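Local coordinates for N-alpha-acetyltransferase 38, NatC auxiliary subunit (Saccharomyces cerevisiae, PDB 6YGA), which serves as the small auxiliary subunit of the ribosome-associated NatC complex, which acetylates the N-termini of nascent proteins beginning with methionine and a hydrophobic or amphipathic residue, at residues 15-18 / 22-25; 27-32 / 36-41; 41-44 / 49-52. All coordinates share one frame; numbering follows the deposited sequence.

Overall arrangement
The three contacts are successive hairpin pairings of one strongly curved antiparallel sheet in an Sm-like (LSM) fold. Along the chain they come in the order interaction 1, interaction 2, interaction 3. Interactions 1 and 2 share strand 23-32 and have centres about 12 Å apart, on opposite sides of the chain's centre. At D40 and H41 the chain turns a corner; H41 is shared by interactions 2 and 3, whose centres are about 15 Å apart. Strand 42-46 then pairs with the first part of strand 23-32, which puts the centres of interactions 1 and 3 about 9 Å apart and joins R22 to E44 by a salt bridge. All three also border N-alpha-acetyltransferase 35.

Interaction 1 (15-18 / 22-25); sequences IVSL and RILV
Strands 15-18 and 23-25 run antiparallel, their short axes 4.6 Å apart at an angle of 159°, with I15 beside V25, V16 beside L24 and S17 beside I23. V16 and L24 form the hydrogen-bonded pair: V16 N donates to L24 O over 2.8 Å, and L24 N returns a bond to V16 O. Toward the turn, L18 N donates to R22 O at 3.1 Å. The leucines L18 and L24 pack at an angle to each other, CD1 of L18 lying 3.7 Å from CD1 of L24. That same L18 methyl also sits over one face of the R22 guanidinium, near its rim, with CD1 of L18 3.5 Å from NE of R22. R22 gets there by placing CG between its backbone N and carbonyl carbon (chi1 53°) and bending at chi3 (-64°), so that its aliphatic part runs past L18. This is the first hairpin of the Sm-like barrel, strand 13-18 turning back into the long strand 23-32. L18 and L24 are buried with the help of the N-alpha-acetyltransferase 35 chain, whose V57 packs on both, while V16 packs on V63. The nitrogens of the R22 guanidinium pair with two carboxylates: NH1 with D63 of the N-alpha-acetyltransferase 35 chain, NH2 with E44. The other face of the ladder carries I15, S17, I23 and V25. There CG1 of I23 lies 3.6 Å from OG of S17, whose hydroxyl makes a weak bond to the carbonyl of L18. CG2 of I15 meets CG2 of I23 at 4.2 Å, a diagonal contact, while CG1 of I15 reaches CG2 of V25 directly across the pair.

Interaction 2 (27-32 / 36-41); sequences SLVAVD and NLLLDH
D32 and N36 close the turn end of this antiparallel pairing with two bonds to the D32 carboxylate, both bent. N36 N donates to OD1 of D32 at 2.6 Å, on the syn side, and ND2 of N36 reaches the syn lone pair of D32 OD2 at 2.7 Å, though the carboxylate and amide planes stand 52° apart. CG of D32 lies between its backbone N and carbonyl carbon (chi1 64°), which turns the carboxylate toward N36. OD2 has a second partner, a salt bridge to R37 of the N-alpha-acetyltransferase 30 chain. N36 O accepts a weak bond from D32 N and another hydrogen bond from Y34 of that chain; N36 OD1 takes a weak one from R60 N. At the far end S27 N donates to D40 O and D40 N to S27 O, both at 2.9 Å, and OD1 of D40 accepts from H41 N. Midway, L38 O takes V29 N at 2.8 Å and, weakly, A30 N at 3.4 Å, while L38 N donates to A30 O. On the face carrying L28, V31, L37 and L39, CG2 of V31 lies alongside CD2 of L37 at 3.6 Å, and CD1 of L28 meets CD2 of L39. A30, V31 and D32 also pair with a strand of N-alpha-acetyltransferase 35, carrying the sheet across the interface. V29 and A30 both opposing L38 make a classic beta bulge, here in a strongly bent strand of an Sm-like barrel.

Interaction 3 (41-44 / 49-52); sequences HVEE and SSRM
E44 and R51 hold the tight part of this hairpin, in which strands 42-46 and 49-54 of the Sm-like fold run antiparallel. E44 N donates to R51 O at 2.8 Å, and R51 N returns a longer, more bent bond to E44 O (3.1 Å, 137°). Their side chains lie side by side, both extended, and NE of R51 forms a salt bridge with OE1 of E44 at 2.8 Å. The planes are tilted 34° apart and NE approaches OE1 from above the carboxylate plane. Both residues are buried: while OE1 meets R51, the other oxygen, OE2, pairs with NH2 of R22 and accepts from OG of S65 of the N-alpha-acetyltransferase 35 chain. R51 is hydrogen-bonded to that subunit, NH1 to R281 O and NH2 to the hydroxyls of S64 and S65. The face bearing E43 and M52 is looser. Here M52, a selenomethionine, is exposed and bends at chi2 (-55°) to lay its SE 3.8 Å from CB of E43. S50, on the far side of R51 in the strand, is exposed too, yet holds one carboxylate oxygen of the extended E43 chain: OG of S50 donates to the anti lone pair of E43 OE2, with 2.6 Å between the two oxygens.

Interaction 1 (15-18 / 22-25)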
loop_
_atom_site.group_PDB
_atom_site.type_symbol
_atom_site.label_atom_id
_atom_site.label_comp_id
_atom_site.label_asym_id
_atom_site.label_seq_id
_atom_site.Cartn_x
_atom_site.Cartn_y
_atom_site.Cartn_z
ATOM N N ILE C 15 -4.316 -15.790 37.723
ATOM C CA ILE C 15 -5.167 -14.677 38.124
ATOM C C ILE C 15 -4.257 -13.571 38.639
ATOM O O ILE C 15 -3.534 -13.761 39.625
ATOM C CB ILE C 15 -6.191 -15.096 39.190
ATOM C CG1 ILE C 15 -7.312 -15.942 38.573
ATOM C CG2 ILE C 15 -6.777 -13.872 39.876
ATOM C CD1 ILE C 15 -6.979 -17.414 38.404
ATOM N N VAL C 16 -4.282 -12.421 37.969
ATOM C CA VAL C 16 -3.397 -11.305 38.283
ATOM C C VAL C 16 -4.271 -10.078 38.513
ATOM O O VAL C 16 -4.760 -9.466 37.556
ATOM C CB VAL C 16 -2.365 -11.048 37.179
ATOM C CG1 VAL C 16 -1.504 -9.842 37.527
ATOM C CG2 VAL C 16 -1.500 -12.279 36.969
ATOM N N SER C 17 -4.472 -9.717 39.778
ATOM C CA SER C 17 -5.160 -8.479 40.112
ATOM C C SER C 17 -4.201 -7.309 39.934
ATOM O O SER C 17 -3.058 -7.360 40.396
ATOM C CB SER C 17 -5.683 -8.523 41.547
ATOM O OG SER C 17 -6.314 -7.302 41.894
ATOM N N LEU C 18 -4.663 -6.263 39.258
ATOM C CA LEU C 18 -3.827 -5.102 38.998
ATOM C C LEU C 18 -3.988 -4.086 40.128
ATOM O O LEU C 18 -4.649 -4.343 41.136
ATOM C CB LEU C 18 -4.165 -4.499 37.637
ATOM C CG LEU C 18 -3.904 -5.394 36.425
ATOM C CD1 LEU C 18 -4.042 -4.599 35.137
ATOM C CD2 LEU C 18 -2.531 -6.042 36.521
ATOM N N ARG C 22 -9.472 -3.628 38.414
ATOM C CA ARG C 22 -9.406 -4.576 37.313
ATOM C C ARG C 22 -8.581 -5.803 37.687
ATOM O O ARG C 22 -7.635 -5.732 38.477
ATOM C CB ARG C 22 -8.818 -3.902 36.071
ATOM C CG ARG C 22 -7.481 -3.219 36.310
ATOM C CD ARG C 22 -7.090 -2.291 35.163
ATOM N NE ARG C 22 -6.864 -2.994 33.903
ATOM C CZ ARG C 22 -6.231 -2.461 32.863
ATOM N NH1 ARG C 22 -5.757 -1.226 32.942
ATOM N NH2 ARG C 22 -6.065 -3.160 31.748
ATOM N N ILE C 23 -8.953 -6.939 37.100
ATOM C CA ILE C 23 -8.270 -8.212 37.296
ATOM C C ILE C 23 -8.054 -8.857 35.933
ATOM O O ILE C 23 -8.928 -8.788 35.059
ATOM C CB ILE C 23 -9.072 -9.143 38.234
ATOM C CG1 ILE C 23 -8.837 -8.754 39.696
ATOM C CG2 ILE C 23 -8.733 -10.614 37.992
ATOM C CD1 ILE C 23 -9.375 -9.754 40.697
ATOM N N LEU C 24 -6.890 -9.474 35.746
ATOM C CA LEU C 24 -6.531 -10.128 34.494
ATOM C C LEU C 24 -6.435 -11.634 34.697
ATOM O O LEU C 24 -5.790 -12.100 35.643
ATOM C CB LEU C 24 -5.205 -9.587 33.952
ATOM C CG LEU C 24 -5.148 -8.082 33.690
ATOM C CD1 LEU C 24 -3.803 -7.693 33.102
ATOM C CD2 LEU C 24 -6.279 -7.665 32.770
ATOM N N VAL C 25 -7.074 -12.389 33.806
ATOM C CA VAL C 25 -7.010 -13.847 33.789
ATOM C C VAL C 25 -6.426 -14.257 32.446
ATOM O O VAL C 25 -6.996 -13.936 31.395
ATOM C CB VAL C 25 -8.392 -14.482 34.005
ATOM C CG1 VAL C 25 -8.281 -15.997 34.077
ATOM C CG2 VAL C 25 -9.044 -13.929 35.262
#

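Interaction 2 (27-32 / 36-41)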
loop_
_atom_site.group_PDB
_atom_site.type_symbol
_atom_site.label_atom_id
_atom_site.label_comp_id
_atom_site.label_asym_id
_atom_site.label_seq_id
_atom_site.Cartn_x
_atom_site.Cartn_y
_atom_site.Cartn_z
ATOM N N SER C 27 -3.210 -17.028 30.328
ATOM C CA SER C 27 -2.218 -18.093 30.316
ATOM C C SER C 27 -0.820 -17.488 30.272
ATOM O O SER C 27 -0.530 -16.644 29.418
ATOM C CB SER C 27 -2.443 -19.011 29.113
ATOM O OG SER C 27 -1.599 -20.147 29.155
ATOM N N LEU C 28 0.043 -17.934 31.180
ATOM C CA LEU C 28 1.382 -17.370 31.312
ATOM C C LEU C 28 2.259 -17.814 30.145
ATOM O O LEU C 28 2.420 -19.015 29.903
ATOM C CB LEU C 28 2.002 -17.789 32.642
ATOM C CG LEU C 28 3.382 -17.198 32.929
ATOM C CD1 LEU C 28 3.288 -15.695 33.133
ATOM C CD2 LEU C 28 4.025 -17.872 34.130
ATOM N N VAL C 29 2.837 -16.846 29.440
ATOM C CA VAL C 29 3.675 -17.112 28.280
ATOM C C VAL C 29 5.155 -16.989 28.613
ATOM O O VAL C 29 5.957 -17.834 28.212
ATOM C CB VAL C 29 3.289 -16.170 27.121
ATOM C CG1 VAL C 29 4.313 -16.255 26.003
ATOM C CG2 VAL C 29 1.907 -16.507 26.606
ATOM N N ALA C 30 5.537 -15.941 29.338
ATOM C CA ALA C 30 6.939 -15.739 29.675
ATOM C C ALA C 30 7.045 -14.884 30.930
ATOM O O ALA C 30 6.157 -14.083 31.232
ATOM C CB ALA C 30 7.704 -15.086 28.516
ATOM N N VAL C 31 8.145 -15.076 31.655
ATOM C CA VAL C 31 8.497 -14.264 32.814
ATOM C C VAL C 31 9.998 -14.007 32.757
ATOM O O VAL C 31 10.767 -14.874 32.328
ATOM C CB VAL C 31 8.085 -14.945 34.142
ATOM C CG1 VAL C 31 8.797 -16.282 34.320
ATOM C CG2 VAL C 31 8.349 -14.028 35.332
ATOM N N ASP C 32 10.414 -12.806 33.156
ATOM C CA ASP C 32 11.818 -12.422 33.130
ATOM C C ASP C 32 12.350 -12.265 34.555
ATOM O O ASP C 32 11.673 -12.587 35.537
ATOM C CB ASP C 32 12.011 -11.145 32.303
ATOM C CG ASP C 32 11.311 -9.936 32.902
ATOM O OD1 ASP C 32 10.605 -10.086 33.922
ATOM O OD2 ASP C 32 11.467 -8.830 32.341
ATOM N N ASN C 36 8.500 -9.294 35.235
ATOM C CA ASN C 36 7.584 -8.853 34.190
ATOM C C ASN C 36 6.938 -10.077 33.556
ATOM O O ASN C 36 7.633 -11.012 33.147
ATOM C CB ASN C 36 8.318 -8.031 33.129
ATOM C CG ASN C 36 9.061 -6.847 33.714
ATOM O OD1 ASN C 36 8.558 -6.159 34.601
ATOM N ND2 ASN C 36 10.274 -6.608 33.223
ATOM N N LEU C 37 5.610 -10.087 33.487
ATOM C CA LEU C 37 4.876 -11.229 32.964
ATOM C C LEU C 37 4.289 -10.903 31.598
ATOM O O LEU C 37 3.899 -9.763 31.332
ATOM C CB LEU C 37 3.748 -11.648 33.909
ATOM C CG LEU C 37 4.054 -11.706 35.404
ATOM C CD1 LEU C 37 2.760 -11.805 36.187
ATOM C CD2 LEU C 37 4.961 -12.878 35.720
ATOM N N LEU C 38 4.236 -11.913 30.735
ATOM C CA LEU C 38 3.536 -11.834 29.462
ATOM C C LEU C 38 2.435 -12.883 29.467
ATOM O O LEU C 38 2.709 -14.070 29.673
ATOM C CB LEU C 38 4.487 -12.055 28.281
ATOM C CG LEU C 38 3.907 -11.873 26.876
ATOM C CD1 LEU C 38 3.474 -10.432 26.646
ATOM C CD2 LEU C 38 4.911 -12.313 25.815
ATOM N N LEU C 39 1.198 -12.445 29.255
ATOM C CA LEU C 39 0.032 -13.312 29.348
ATOM C C LEU C 39 -0.725 -13.326 28.027
ATOM O O LEU C 39 -0.851 -12.293 27.360
ATOM C CB LEU C 39 -0.901 -12.854 30.474
ATOM C CG LEU C 39 -0.349 -12.833 31.898
ATOM C CD1 LEU C 39 -1.314 -12.113 32.826
ATOM C CD2 LEU C 39 -0.091 -14.244 32.393
ATOM N N ASP C 40 -1.233 -14.499 27.660
ATOM C CA ASP C 40 -2.005 -14.686 26.441
ATOM C C ASP C 40 -3.448 -15.022 26.791
ATOM O O ASP C 40 -3.742 -15.543 27.870
ATOM C CB ASP C 40 -1.412 -15.800 25.571
ATOM C CG ASP C 40 -1.780 -15.661 24.101
ATOM O OD1 ASP C 40 -2.509 -14.707 23.752
ATOM O OD2 ASP C 40 -1.332 -16.501 23.291
ATOM N N HIS C 41 -4.345 -14.724 25.848
ATOM C CA HIS C 41 -5.781 -14.952 26.010
ATOM C C HIS C 41 -6.305 -14.259 27.268
ATOM O O HIS C 41 -7.100 -14.818 28.025
ATOM C CB HIS C 41 -6.103 -16.449 26.025
ATOM C CG HIS C 41 -5.445 -17.218 24.920
ATOM N ND1 HIS C 41 -5.722 -16.993 23.588
ATOM C CD2 HIS C 41 -4.522 -18.210 24.947
ATOM C CE1 HIS C 41 -4.997 -17.810 22.844
ATOM N NE2 HIS C 41 -4.261 -18.560 23.645
#

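Interaction 3 (41-44 / 49-52)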
loop_
_atom_site.group_PDB
_atom_site.type_symbol
_atom_site.label_atom_id
_atom_site.label_comp_id
_atom_site.label_asym_id
_atom_site.label_seq_id
_atom_site.Cartn_x
_atom_site.Cartn_y
_atom_site.Cartn_z
ATOM N N HIS C 41 -4.345 -14.724 25.848
ATOM C CA HIS C 41 -5.781 -14.952 26.010
ATOM C C HIS C 41 -6.305 -14.259 27.268
ATOM O O HIS C 41 -7.100 -14.818 28.025
ATOM C CB HIS C 41 -6.103 -16.449 26.025
ATOM C CG HIS C 41 -5.445 -17.218 24.920
ATOM N ND1 HIS C 41 -5.722 -16.993 23.588
ATOM C CD2 HIS C 41 -4.522 -18.210 24.947
ATOM C CE1 HIS C 41 -4.997 -17.810 22.844
ATOM N NE2 HIS C 41 -4.261 -18.560 23.645
ATOM N N VAL C 42 -5.854 -13.024 27.485
ATOM C CA VAL C 42 -6.163 -12.309 28.719
ATOM C C VAL C 42 -7.629 -11.905 28.734
ATOM O O VAL C 42 -8.162 -11.389 27.743
ATOM C CB VAL C 42 -5.251 -11.082 28.871
ATOM C CG1 VAL C 42 -5.776 -10.151 29.954
ATOM C CG2 VAL C 42 -3.842 -11.518 29.199
ATOM N N GLU C 43 -8.290 -12.145 29.863
ATOM C CA GLU C 43 -9.630 -11.638 30.126
ATOM C C GLU C 43 -9.538 -10.576 31.212
ATOM O O GLU C 43 -9.038 -10.850 32.308
ATOM C CB GLU C 43 -10.580 -12.755 30.554
ATOM C CG GLU C 43 -11.979 -12.266 30.890
ATOM C CD GLU C 43 -12.886 -13.377 31.382
ATOM O OE1 GLU C 43 -12.373 -14.467 31.713
ATOM O OE2 GLU C 43 -14.114 -13.162 31.437
ATOM N N GLU C 44 -10.019 -9.372 30.907
ATOM C CA GLU C 44 -10.022 -8.260 31.849
ATOM C C GLU C 44 -11.385 -8.184 32.526
ATOM O O GLU C 44 -12.397 -7.925 31.867
ATOM C CB GLU C 44 -9.706 -6.941 31.145
ATOM C CG GLU C 44 -9.438 -5.785 32.102
ATOM C CD GLU C 44 -9.785 -4.435 31.508
ATOM O OE1 GLU C 44 -10.812 -4.338 30.802
ATOM O OE2 GLU C 44 -9.032 -3.469 31.744
ATOM N N SER C 49 -18.306 -6.062 34.413
ATOM C CA SER C 49 -17.934 -6.178 33.011
ATOM C C SER C 49 -16.768 -7.141 32.802
ATOM O O SER C 49 -15.923 -7.347 33.680
ATOM C CB SER C 49 -17.582 -4.803 32.437
ATOM O OG SER C 49 -18.753 -4.031 32.209
ATOM N N SER C 50 -16.734 -7.732 31.609
ATOM C CA SER C 50 -15.671 -8.637 31.199
ATOM C C SER C 50 -15.388 -8.422 29.720
ATOM O O SER C 50 -16.290 -8.097 28.943
ATOM C CB SER C 50 -16.050 -10.101 31.470
ATOM O OG SER C 50 -15.297 -10.989 30.664
ATOM N N ARG C 51 -14.127 -8.602 29.333
ATOM C CA ARG C 51 -13.738 -8.416 27.941
ATOM C C ARG C 51 -12.394 -9.084 27.695
ATOM O O ARG C 51 -11.595 -9.276 28.615
ATOM C CB ARG C 51 -13.675 -6.931 27.567
ATOM C CG ARG C 51 -12.562 -6.150 28.248
ATOM C CD ARG C 51 -12.411 -4.776 27.614
ATOM N NE ARG C 51 -11.188 -4.094 28.032
ATOM C CZ ARG C 51 -10.587 -3.145 27.320
ATOM N NH1 ARG C 51 -11.092 -2.771 26.151
ATOM N NH2 ARG C 51 -9.480 -2.571 27.770
HETATM N N MSE C 52 -12.158 -9.429 26.430
HETATM C CA MSE C 52 -10.908 -10.058 26.007
HETATM C C MSE C 52 -9.917 -9.012 25.505
HETATM O O MSE C 52 -10.309 -8.031 24.874
HETATM C CB MSE C 52 -11.169 -11.096 24.913
HETATM C CG MSE C 52 -12.088 -12.234 25.327
HETATM SE SE MSE C 52 -11.479 -13.152 26.935
HETATM C CE MSE C 52 -12.320 -14.886 26.625
#